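Local structure of xylooligosaccharide oxidase (Myceliophthora thermophila, 5L6G) at residues S339-L347 against G419-D430; T48-Y59 against K90-L101. The protein oxidises the C1 hydroxyl of xylooligosaccharides and related sugars to lactones, using a bicovalently bound FAD and reducing oxygen to hydrogen peroxide. All blocks are in the same frame, centred on the assembly; numbering follows the deposited sequence. Where two conformers were deposited one is given.

Interaction 1. Residues S339-L347 against G419-D430; sequences SETFYSKSL and GPYPDDGFAFLD. With XYP (beta-D-xylopyranose), chain I.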
# COMPACT_ATOMS: atom_id res chain seq x y z
N SER A 339 -2.75 10.13 -13.06
CA SER A 339 -4.02 9.50 -12.72
C SER A 339 -4.41 8.42 -13.74
O SER A 339 -3.94 8.43 -14.87
CB SER A 339 -5.12 10.54 -12.60
OG SER A 339 -5.40 11.14 -13.84
N GLU A 340 -5.25 7.49 -13.30
CA GLU A 340 -5.79 6.42 -14.14
C GLU A 340 -7.24 6.22 -13.79
O GLU A 340 -7.71 6.70 -12.74
CB GLU A 340 -5.03 5.10 -13.94
CG GLU A 340 -3.54 5.23 -14.21
CD GLU A 340 -2.77 3.95 -14.02
OE1 GLU A 340 -3.35 2.88 -13.74
OE2 GLU A 340 -1.54 4.03 -14.17
N THR A 341 -7.95 5.52 -14.66
CA THR A 341 -9.35 5.19 -14.42
C THR A 341 -9.42 3.68 -14.29
O THR A 341 -9.07 2.96 -15.21
CB THR A 341 -10.25 5.64 -15.58
OG1 THR A 341 -10.09 7.05 -15.77
CG2 THR A 341 -11.71 5.33 -15.31
N PHE A 342 -9.89 3.20 -13.15
CA PHE A 342 -9.82 1.78 -12.89
C PHE A 342 -10.71 1.33 -11.73
O PHE A 342 -11.22 2.16 -10.93
CB PHE A 342 -8.36 1.38 -12.60
CG PHE A 342 -7.81 2.00 -11.34
CD1 PHE A 342 -7.32 3.29 -11.35
CD2 PHE A 342 -7.81 1.31 -10.14
CE1 PHE A 342 -6.83 3.88 -10.19
CE2 PHE A 342 -7.30 1.89 -8.98
CZ PHE A 342 -6.82 3.17 -9.01
N TYR A 343 -10.87 0.01 -11.65
CA TYR A 343 -11.37 -0.67 -10.47
C TYR A 343 -10.30 -1.66 -10.03
O TYR A 343 -9.60 -2.19 -10.86
CB TYR A 343 -12.68 -1.41 -10.75
CG TYR A 343 -13.22 -2.14 -9.54
CD1 TYR A 343 -13.39 -1.49 -8.34
CD2 TYR A 343 -13.59 -3.47 -9.59
CE1 TYR A 343 -13.89 -2.14 -7.22
CE2 TYR A 343 -14.10 -4.14 -8.48
CZ TYR A 343 -14.24 -3.45 -7.29
OH TYR A 343 -14.74 -4.07 -6.15
N SER A 344 -10.17 -1.87 -8.72
CA SER A 344 -9.17 -2.78 -8.21
C SER A 344 -9.66 -3.54 -7.00
O SER A 344 -10.51 -3.07 -6.26
CB SER A 344 -7.88 -2.03 -7.90
OG SER A 344 -6.93 -2.85 -7.26
N LYS A 345 -9.15 -4.76 -6.86
CA LYS A 345 -9.41 -5.57 -5.69
C LYS A 345 -8.08 -6.13 -5.21
O LYS A 345 -7.04 -6.06 -5.92
CB LYS A 345 -10.40 -6.70 -6.00
CG LYS A 345 -11.78 -6.23 -6.45
CD LYS A 345 -12.81 -7.36 -6.54
CE LYS A 345 -13.44 -7.74 -5.21
NZ LYS A 345 -14.48 -6.80 -4.69
N SER A 346 -8.11 -6.65 -4.00
CA SER A 346 -6.97 -7.32 -3.44
C SER A 346 -7.39 -8.58 -2.73
O SER A 346 -8.60 -8.84 -2.50
CB SER A 346 -6.29 -6.39 -2.44
OG SER A 346 -7.02 -6.33 -1.24
N LEU A 347 -6.38 -9.36 -2.37
CA LEU A 347 -6.55 -10.51 -1.55
C LEU A 347 -5.23 -10.80 -0.86
O LEU A 347 -4.15 -10.44 -1.34
CB LEU A 347 -6.91 -11.76 -2.37
CG LEU A 347 -8.35 -12.16 -2.64
CD1 LEU A 347 -8.32 -13.42 -3.49
CD2 LEU A 347 -9.12 -12.44 -1.38
N GLY A 419 -10.75 5.87 -20.82
CA GLY A 419 -12.12 6.30 -21.08
C GLY A 419 -12.94 5.81 -19.90
O GLY A 419 -12.40 5.15 -19.00
N PRO A 420 -14.24 6.12 -19.91
CA PRO A 420 -15.01 5.90 -18.72
C PRO A 420 -15.08 4.42 -18.33
O PRO A 420 -15.16 3.54 -19.18
CB PRO A 420 -16.38 6.51 -19.04
CG PRO A 420 -16.45 6.61 -20.51
CD PRO A 420 -15.04 6.68 -21.02
N TYR A 421 -15.03 4.17 -17.03
CA TYR A 421 -15.10 2.82 -16.54
C TYR A 421 -16.56 2.37 -16.67
O TYR A 421 -17.47 3.09 -16.28
CB TYR A 421 -14.63 2.74 -15.10
CG TYR A 421 -14.54 1.32 -14.64
CD1 TYR A 421 -13.43 0.55 -14.94
CD2 TYR A 421 -15.59 0.73 -13.96
CE1 TYR A 421 -13.35 -0.77 -14.55
CE2 TYR A 421 -15.53 -0.58 -13.56
CZ TYR A 421 -14.42 -1.34 -13.88
OH TYR A 421 -14.39 -2.63 -13.49
N PRO A 422 -16.79 1.19 -17.27
CA PRO A 422 -18.18 0.73 -17.47
C PRO A 422 -18.83 0.29 -16.15
O PRO A 422 -18.19 -0.33 -15.33
CB PRO A 422 -18.01 -0.46 -18.39
CG PRO A 422 -16.65 -0.99 -18.04
CD PRO A 422 -15.81 0.21 -17.74
N ASP A 423 -20.11 0.60 -15.97
CA ASP A 423 -20.75 0.37 -14.68
C ASP A 423 -21.06 -1.09 -14.39
O ASP A 423 -21.32 -1.45 -13.23
CB ASP A 423 -21.99 1.26 -14.55
CG ASP A 423 -21.63 2.71 -14.69
OD1 ASP A 423 -21.07 3.26 -13.73
OD2 ASP A 423 -21.81 3.26 -15.80
N ASP A 424 -20.99 -1.91 -15.43
CA ASP A 424 -21.10 -3.35 -15.29
C ASP A 424 -19.73 -4.01 -15.09
O ASP A 424 -19.65 -5.24 -14.95
CB ASP A 424 -21.75 -3.94 -16.53
CG ASP A 424 -20.90 -3.76 -17.78
OD1 ASP A 424 -20.56 -2.63 -18.18
OD2 ASP A 424 -20.55 -4.77 -18.37
N GLY A 425 -18.67 -3.20 -15.08
CA GLY A 425 -17.31 -3.74 -15.09
C GLY A 425 -16.90 -4.46 -13.82
O GLY A 425 -16.08 -5.37 -13.85
N PHE A 426 -17.46 -4.04 -12.71
CA PHE A 426 -17.05 -4.54 -11.40
C PHE A 426 -17.22 -6.05 -11.28
O PHE A 426 -16.50 -6.68 -10.54
CB PHE A 426 -17.81 -3.83 -10.28
CG PHE A 426 -17.79 -2.35 -10.42
CD1 PHE A 426 -16.68 -1.63 -10.03
CD2 PHE A 426 -18.87 -1.67 -11.00
CE1 PHE A 426 -16.63 -0.27 -10.17
CE2 PHE A 426 -18.83 -0.30 -11.14
CZ PHE A 426 -17.71 0.40 -10.75
N ALA A 427 -18.19 -6.60 -11.99
CA ALA A 427 -18.48 -8.04 -11.92
C ALA A 427 -17.26 -8.86 -12.33
O ALA A 427 -17.10 -10.00 -11.88
CB ALA A 427 -19.66 -8.38 -12.80
N PHE A 428 -16.40 -8.30 -13.15
CA PHE A 428 -15.18 -9.02 -13.59
C PHE A 428 -14.27 -9.35 -12.39
O PHE A 428 -14.08 -10.51 -12.04
CB PHE A 428 -14.45 -8.25 -14.71
CG PHE A 428 -13.01 -8.66 -14.90
CD1 PHE A 428 -12.64 -10.00 -14.84
CD2 PHE A 428 -12.03 -7.71 -15.17
CE1 PHE A 428 -11.29 -10.37 -15.00
CE2 PHE A 428 -10.71 -8.08 -15.35
CZ PHE A 428 -10.34 -9.41 -15.25
N LEU A 429 -13.68 -8.35 -11.76
CA LEU A 429 -12.86 -8.65 -10.59
C LEU A 429 -13.66 -9.26 -9.45
O LEU A 429 -13.12 -10.08 -8.71
CB LEU A 429 -12.10 -7.42 -10.11
CG LEU A 429 -11.09 -6.90 -11.12
CD1 LEU A 429 -10.28 -5.78 -10.49
CD2 LEU A 429 -10.17 -8.01 -11.66
N ASP A 430 -14.94 -8.89 -9.30
CA ASP A 430 -15.75 -9.47 -8.23
C ASP A 430 -15.85 -10.99 -8.38
O ASP A 430 -15.76 -11.73 -7.39
CB ASP A 430 -17.16 -8.84 -8.17
CG ASP A 430 -17.13 -7.42 -7.61
OD1 ASP A 430 -16.05 -7.00 -7.13
OD2 ASP A 430 -18.19 -6.72 -7.66
O1 XYP I . -16.96 2.88 -6.63
C1 XYP I . -17.55 1.65 -6.26
C2 XYP I . -18.90 1.52 -6.97
C3 XYP I . -19.49 0.17 -6.62
C4 XYP I . -18.52 -0.91 -7.03
C5 XYP I . -17.17 -0.68 -6.38
O2 XYP I . -19.80 2.58 -6.60
O3 XYP I . -20.72 -0.03 -7.31
O4 XYP I . -19.07 -2.16 -6.66
O5 XYP I . -16.68 0.62 -6.68
O HOH W 1 -17.59 -4.32 -6.60

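Interaction 2. Residues T48-Y59 against K90-L101; sequences TDASPFNDRLPY and KSGGHSYASFGL. With FAD (flavin-adenine dinucleotide), chain D; XYP (beta-D-xylopyranose), chain I.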
# COMPACT_ATOMS: atom_id res chain seq x y z
N THR A 48 -5.73 20.66 -8.96
CA THR A 48 -4.59 19.81 -8.69
C THR A 48 -4.71 19.15 -7.33
O THR A 48 -4.62 17.93 -7.21
CB THR A 48 -3.29 20.64 -8.71
OG1 THR A 48 -3.13 21.19 -10.02
CG2 THR A 48 -2.08 19.80 -8.37
N ASP A 49 -4.94 19.96 -6.29
CA ASP A 49 -4.99 19.43 -4.93
C ASP A 49 -6.17 18.48 -4.69
O ASP A 49 -6.05 17.51 -3.95
CB ASP A 49 -5.03 20.57 -3.90
CG ASP A 49 -3.66 21.22 -3.72
OD1 ASP A 49 -2.64 20.62 -4.14
OD2 ASP A 49 -3.58 22.33 -3.14
N ALA A 50 -7.30 18.75 -5.34
CA ALA A 50 -8.49 17.91 -5.20
C ALA A 50 -8.50 16.65 -6.09
O ALA A 50 -9.36 15.78 -5.91
CB ALA A 50 -9.73 18.75 -5.48
N SER A 51 -7.59 16.54 -7.05
CA SER A 51 -7.72 15.51 -8.10
C SER A 51 -7.25 14.14 -7.61
O SER A 51 -6.14 14.02 -7.09
CB SER A 51 -6.95 15.91 -9.36
OG SER A 51 -5.63 16.32 -9.03
N PRO A 52 -8.08 13.09 -7.82
CA PRO A 52 -7.82 11.75 -7.34
C PRO A 52 -6.69 11.12 -8.14
O PRO A 52 -6.35 11.61 -9.21
CB PRO A 52 -9.13 11.02 -7.65
CG PRO A 52 -9.61 11.67 -8.88
CD PRO A 52 -9.27 13.12 -8.71
N PHE A 53 -6.11 10.04 -7.64
CA PHE A 53 -5.30 9.20 -8.48
C PHE A 53 -6.24 8.40 -9.40
O PHE A 53 -5.98 8.24 -10.60
CB PHE A 53 -4.45 8.22 -7.69
CG PHE A 53 -3.80 7.21 -8.57
CD1 PHE A 53 -2.78 7.59 -9.43
CD2 PHE A 53 -4.25 5.90 -8.60
CE1 PHE A 53 -2.20 6.67 -10.29
CE2 PHE A 53 -3.67 4.97 -9.45
CZ PHE A 53 -2.65 5.35 -10.29
N ASN A 54 -7.32 7.91 -8.82
CA ASN A 54 -8.31 7.18 -9.58
C ASN A 54 -9.35 8.14 -10.12
O ASN A 54 -10.23 8.57 -9.39
CB ASN A 54 -8.98 6.10 -8.73
CG ASN A 54 -9.79 5.11 -9.56
OD1 ASN A 54 -10.09 5.33 -10.75
ND2 ASN A 54 -10.16 4.01 -8.93
N ASP A 55 -9.25 8.45 -11.41
CA ASP A 55 -10.19 9.36 -12.06
C ASP A 55 -11.63 8.87 -12.08
O ASP A 55 -12.53 9.63 -12.41
CB ASP A 55 -9.77 9.64 -13.50
CG ASP A 55 -8.60 10.57 -13.58
OD1 ASP A 55 -8.60 11.57 -12.83
OD2 ASP A 55 -7.69 10.30 -14.38
N ARG A 56 -11.84 7.60 -11.76
CA ARG A 56 -13.19 7.08 -11.61
C ARG A 56 -13.89 7.67 -10.39
O ARG A 56 -15.11 7.68 -10.33
CB ARG A 56 -13.17 5.57 -11.47
CG ARG A 56 -14.52 4.90 -11.62
CD ARG A 56 -14.36 3.38 -11.59
NE ARG A 56 -13.93 2.85 -10.31
CZ ARG A 56 -14.71 2.73 -9.24
NH1 ARG A 56 -15.98 3.15 -9.26
NH2 ARG A 56 -14.23 2.21 -8.12
N LEU A 57 -13.10 8.16 -9.42
CA LEU A 57 -13.59 8.53 -8.11
C LEU A 57 -13.14 9.92 -7.64
O LEU A 57 -12.46 10.06 -6.60
CB LEU A 57 -13.16 7.46 -7.10
CG LEU A 57 -13.77 6.08 -7.31
CD1 LEU A 57 -13.12 5.11 -6.33
CD2 LEU A 57 -15.30 6.09 -7.18
N PRO A 58 -13.55 10.97 -8.37
CA PRO A 58 -13.32 12.30 -7.90
C PRO A 58 -14.29 12.59 -6.77
O PRO A 58 -15.43 12.10 -6.79
CB PRO A 58 -13.65 13.15 -9.11
CG PRO A 58 -14.75 12.39 -9.79
CD PRO A 58 -14.38 10.95 -9.59
N TYR A 59 -13.82 13.35 -5.79
CA TYR A 59 -14.68 13.91 -4.77
C TYR A 59 -14.36 15.37 -4.61
O TYR A 59 -13.24 15.80 -4.88
CB TYR A 59 -14.51 13.18 -3.44
CG TYR A 59 -14.96 11.75 -3.53
CD1 TYR A 59 -16.31 11.44 -3.73
CD2 TYR A 59 -14.04 10.69 -3.47
CE1 TYR A 59 -16.74 10.14 -3.82
CE2 TYR A 59 -14.46 9.38 -3.57
CZ TYR A 59 -15.80 9.11 -3.75
OH TYR A 59 -16.22 7.84 -3.84
N LYS A 90 -4.32 13.78 3.22
CA LYS A 90 -3.96 13.31 1.89
C LYS A 90 -2.46 13.49 1.75
O LYS A 90 -1.94 14.63 1.82
CB LYS A 90 -4.69 14.10 0.82
CG LYS A 90 -4.49 13.57 -0.59
CD LYS A 90 -5.33 14.42 -1.56
CE LYS A 90 -4.84 14.28 -2.97
NZ LYS A 90 -4.47 15.58 -3.51
N SER A 91 -1.76 12.38 1.62
CA SER A 91 -0.30 12.41 1.50
C SER A 91 0.07 12.35 0.01
O SER A 91 0.29 13.38 -0.60
CB SER A 91 0.32 11.29 2.33
OG SER A 91 1.71 11.20 2.11
N GLY A 92 0.11 11.16 -0.58
CA GLY A 92 0.41 11.02 -2.00
C GLY A 92 -0.83 11.01 -2.90
O GLY A 92 -0.73 11.13 -4.12
N GLY A 93 -2.00 10.87 -2.27
CA GLY A 93 -3.27 10.81 -2.98
C GLY A 93 -3.51 9.57 -3.80
O GLY A 93 -4.39 9.59 -4.66
N HIS A 94 -2.74 8.50 -3.55
CA HIS A 94 -2.89 7.24 -4.30
C HIS A 94 -3.99 6.28 -3.88
O HIS A 94 -4.14 5.25 -4.50
CB HIS A 94 -1.54 6.50 -4.40
CG HIS A 94 -0.74 6.92 -5.58
ND1 HIS A 94 -0.70 6.20 -6.77
CD2 HIS A 94 -0.01 8.04 -5.77
CE1 HIS A 94 0.04 6.88 -7.63
NE2 HIS A 94 0.47 7.99 -7.05
N SER A 95 -4.77 6.61 -2.85
CA SER A 95 -5.86 5.70 -2.48
C SER A 95 -6.65 5.28 -3.72
O SER A 95 -7.18 6.11 -4.44
CB SER A 95 -6.83 6.37 -1.52
OG SER A 95 -7.95 5.53 -1.35
N TYR A 96 -6.81 3.98 -3.91
CA TYR A 96 -7.60 3.49 -5.04
C TYR A 96 -9.10 3.85 -4.92
O TYR A 96 -9.87 3.74 -5.88
CB TYR A 96 -7.43 1.99 -5.16
CG TYR A 96 -6.07 1.50 -5.67
CD1 TYR A 96 -5.00 2.38 -5.90
CD2 TYR A 96 -5.87 0.16 -5.90
CE1 TYR A 96 -3.78 1.90 -6.37
CE2 TYR A 96 -4.67 -0.32 -6.38
CZ TYR A 96 -3.62 0.55 -6.61
OH TYR A 96 -2.42 0.08 -7.07
N ALA A 97 -9.51 4.23 -3.71
CA ALA A 97 -10.89 4.59 -3.43
C ALA A 97 -11.01 6.09 -3.15
O ALA A 97 -12.07 6.59 -2.75
CB ALA A 97 -11.38 3.81 -2.22
N SER A 98 -9.91 6.81 -3.36
CA SER A 98 -9.84 8.25 -3.10
C SER A 98 -10.18 8.59 -1.65
O SER A 98 -10.75 9.66 -1.38
CB SER A 98 -10.76 9.04 -4.05
OG SER A 98 -10.41 8.83 -5.42
N PHE A 99 -9.79 7.71 -0.73
CA PHE A 99 -10.03 7.96 0.69
C PHE A 99 -9.27 9.15 1.28
O PHE A 99 -9.70 9.68 2.31
CB PHE A 99 -9.78 6.70 1.51
CG PHE A 99 -10.78 5.59 1.28
CD1 PHE A 99 -12.09 5.83 0.85
CD2 PHE A 99 -10.41 4.28 1.58
CE1 PHE A 99 -13.00 4.79 0.69
CE2 PHE A 99 -11.30 3.25 1.43
CZ PHE A 99 -12.59 3.49 0.99
N GLY A 100 -8.17 9.58 0.65
CA GLY A 100 -7.46 10.80 1.06
C GLY A 100 -8.28 12.04 0.80
O GLY A 100 -8.06 13.06 1.43
N LEU A 101 -9.23 11.96 -0.13
CA LEU A 101 -10.22 13.02 -0.33
C LEU A 101 -11.43 12.89 0.59
O LEU A 101 -12.26 13.78 0.63
CB LEU A 101 -10.69 13.05 -1.77
CG LEU A 101 -9.62 13.34 -2.82
CD1 LEU A 101 -10.25 13.16 -4.19
CD2 LEU A 101 -9.05 14.74 -2.67
PA FAD D . -3.57 8.86 0.19
O1A FAD D . -3.01 10.25 0.39
O2A FAD D . -4.71 8.73 -0.77
O5B FAD D . -3.85 8.19 1.58
C5B FAD D . -4.34 6.85 1.73
C4B FAD D . -4.99 6.70 3.09
O4B FAD D . -4.02 6.96 4.11
C3B FAD D . -6.12 7.68 3.32
O3B FAD D . -7.08 7.10 4.18
C2B FAD D . -5.45 8.83 4.03
O2B FAD D . -6.35 9.65 4.77
C1B FAD D . -4.44 8.09 4.88
N9A FAD D . -3.30 8.96 5.19
C8A FAD D . -2.50 9.61 4.34
N7A FAD D . -1.57 10.32 5.02
C5A FAD D . -1.80 10.09 6.31
C6A FAD D . -1.21 10.56 7.56
N6A FAD D . -0.15 11.39 7.46
N1A FAD D . -1.76 10.13 8.71
C2A FAD D . -2.80 9.30 8.77
N3A FAD D . -3.41 8.82 7.64
C4A FAD D . -2.93 9.20 6.42
N1 FAD D . 1.09 -0.40 -2.47
C2 FAD D . 1.97 -1.38 -2.11
O2 FAD D . 1.81 -1.97 -1.00
N3 FAD D . 3.03 -1.70 -2.90
C4 FAD D . 3.27 -1.07 -4.08
O4 FAD D . 4.25 -1.36 -4.83
C4X FAD D . 2.36 -0.01 -4.54
N5 FAD D . 2.53 0.68 -5.71
C5X FAD D . 1.68 1.69 -6.12
C6 FAD D . 1.88 2.41 -7.31
C7 FAD D . 0.98 3.42 -7.68
C7M FAD D . 1.22 4.15 -8.98
C8 FAD D . -0.18 3.79 -6.79
C8M FAD D . -1.13 4.93 -7.13
C9 FAD D . -0.34 3.07 -5.61
C9A FAD D . 0.53 2.03 -5.24
N10 FAD D . 0.35 1.28 -4.05
C10 FAD D . 1.23 0.27 -3.65
C1' FAD D . -0.76 1.53 -3.13
C2' FAD D . -0.40 2.51 -2.05
O2' FAD D . 0.38 1.79 -1.08
C3' FAD D . -1.71 2.93 -1.42
O3' FAD D . -2.59 3.51 -2.39
C4' FAD D . -1.40 3.95 -0.32
O4' FAD D . -2.39 3.84 0.71
C5' FAD D . -1.35 5.34 -0.92
O5' FAD D . -0.71 6.23 -0.00
P FAD D . -0.87 7.78 -0.28
O1P FAD D . -0.32 8.58 0.86
O2P FAD D . -0.35 8.10 -1.65
O3P FAD D . -2.45 7.90 -0.46
O1 XYP I . -16.96 2.88 -6.63
C1 XYP I . -17.55 1.65 -6.26
C2 XYP I . -18.90 1.52 -6.97
C3 XYP I . -19.49 0.17 -6.62
C4 XYP I . -18.52 -0.91 -7.03
C5 XYP I . -17.17 -0.68 -6.38
O2 XYP I . -19.80 2.58 -6.60
O3 XYP I . -20.72 -0.03 -7.31
O4 XYP I . -19.07 -2.16 -6.66
O5 XYP I . -16.68 0.62 -6.68
O HOH W 2 -7.78 8.38 -5.91
O HOH W 3 -11.67 1.81 -7.11
O HOH W 4 -14.68 5.75 -3.11

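Interaction 1. Residues S339-L347 against G419-D430
K345 and D430 form a salt bridge, NZ to OD1 at 2.9 Å, joining strand 341-349 in the large antiparallel sheet of the substrate domain, as in related berberine-bridge-type oxidases, to the first turn of the helix that runs on to 437 and covers the sheet. The ammonium meets OD1 from above the carboxylate plane. K345 reaches it by bending twice near its end (chi3 82°, chi4 76°), and NZ also donates to Y343 OH at 3.1 Å. A second carboxylate, D453, pairs with NZ and is hydrogen-bonded to Y343 OH, so two acids flank the buried lysine and would probably favour its charged form. Water 1 completes the polar cluster: it donates to Y343 OH and to D430 OD2 and lies 2.6 Å from O4 of a bound xylose, tying the sugar to both segments.

F426 meets the Y343 ring in a T-shaped pair, planes 81° apart: the F426 edge, through CD1, stands over the centre of the Y343 ring, and OD1 of D430 lies at the Y343 edge. F426 in turn gives one face to the sugar, XYP C4 sitting 3.6 Å from CD1, while CE2 of Y421 covers the opposite face, so a flat phenylalanine suits a place between the sugar and Y421, with its edge left for the Y343 face. A leucine in place of Y343 would probably leave D453, K345 NZ and water 1 without their shared hydroxyl, and the F426 edge without a ring to rest on.

From the helix, L429 packs its CB against K345 CD at 3.6 Å, covering the lysine's apolar stem. At the other end G425 leaves room for Y421 OH, which is bonded to D415; Y421 CZ rests 3.6 Å from Y343 CB.

Interaction 2. Residues T48-Y59 against K90-L101
The carbonyl oxygen of Y96 is gripped twice: N54 ND2 donates to it at 3.1 Å, nearly straight, with the oxygen close to the plane of the N54 side-chain amide, and water 3 donates at 2.9 Å while accepting from R56 NH2. The same ND2 is also bonded to F342 O, and OD1 of N54 accepts from R56 N in an Asx turn, so both ends of the asparagine are used. Nearby, S98 OG donates to L57 O at 2.7 Å and receives a bond from water 2, a good use of a small hydroxyl between two loops.

Residues 90-101 follow strand 87-90 as the pyrophosphate-binding loop of the PCMH-type FAD domain. Backbone N-H groups of S91 to S95 point at the two phosphates, and glycine suits position 92, since a CB would probably collide with FAD O2P. H94 is linked through ND1 to FAD C8M, a covalent bond of 1.4 Å. F53, with CG anti to its backbone N (chi1 170°), lays its ring over this junction as an offset stack on the imidazole, centroids 4.3 Å apart and planes at 28°. The same face covers C8M, 3.4 Å from F53 CE2, while Y336 OH is hydrogen-bonded to H94 NE2. Farther out, L101 packs on P52 and Y59 (L101 CB to Y59 CB 4.2 Å), and its CD1 also lies against A50 O, 3.3 Å away.

How the interactions relate
Interactions 1 and 2 have centres 15 Å apart and meet where D55 runs beside S339 and E340: D55 N lies 2.7 Å from E340 O, and D55 OD2 2.5 Å from S339 OG, both probable hydrogen bonds. R56 NE bonds to F342 O, tying the sugar-binding arginine to the strand. Together they supply most of a xylose site that P454 and G455 complete: R56 NH1 donates to XYP O1 at 2.8 Å, and interaction 1 gives the aromatic platform. Both approach substrate-binding E412: Y96 OH is hydrogen-bonded to it, and the S344 and E412 side chains are about 4 Å apart, nearest atoms. Of the two, interaction 2 alone holds a covalent flavin link, through H94; C155 makes the other.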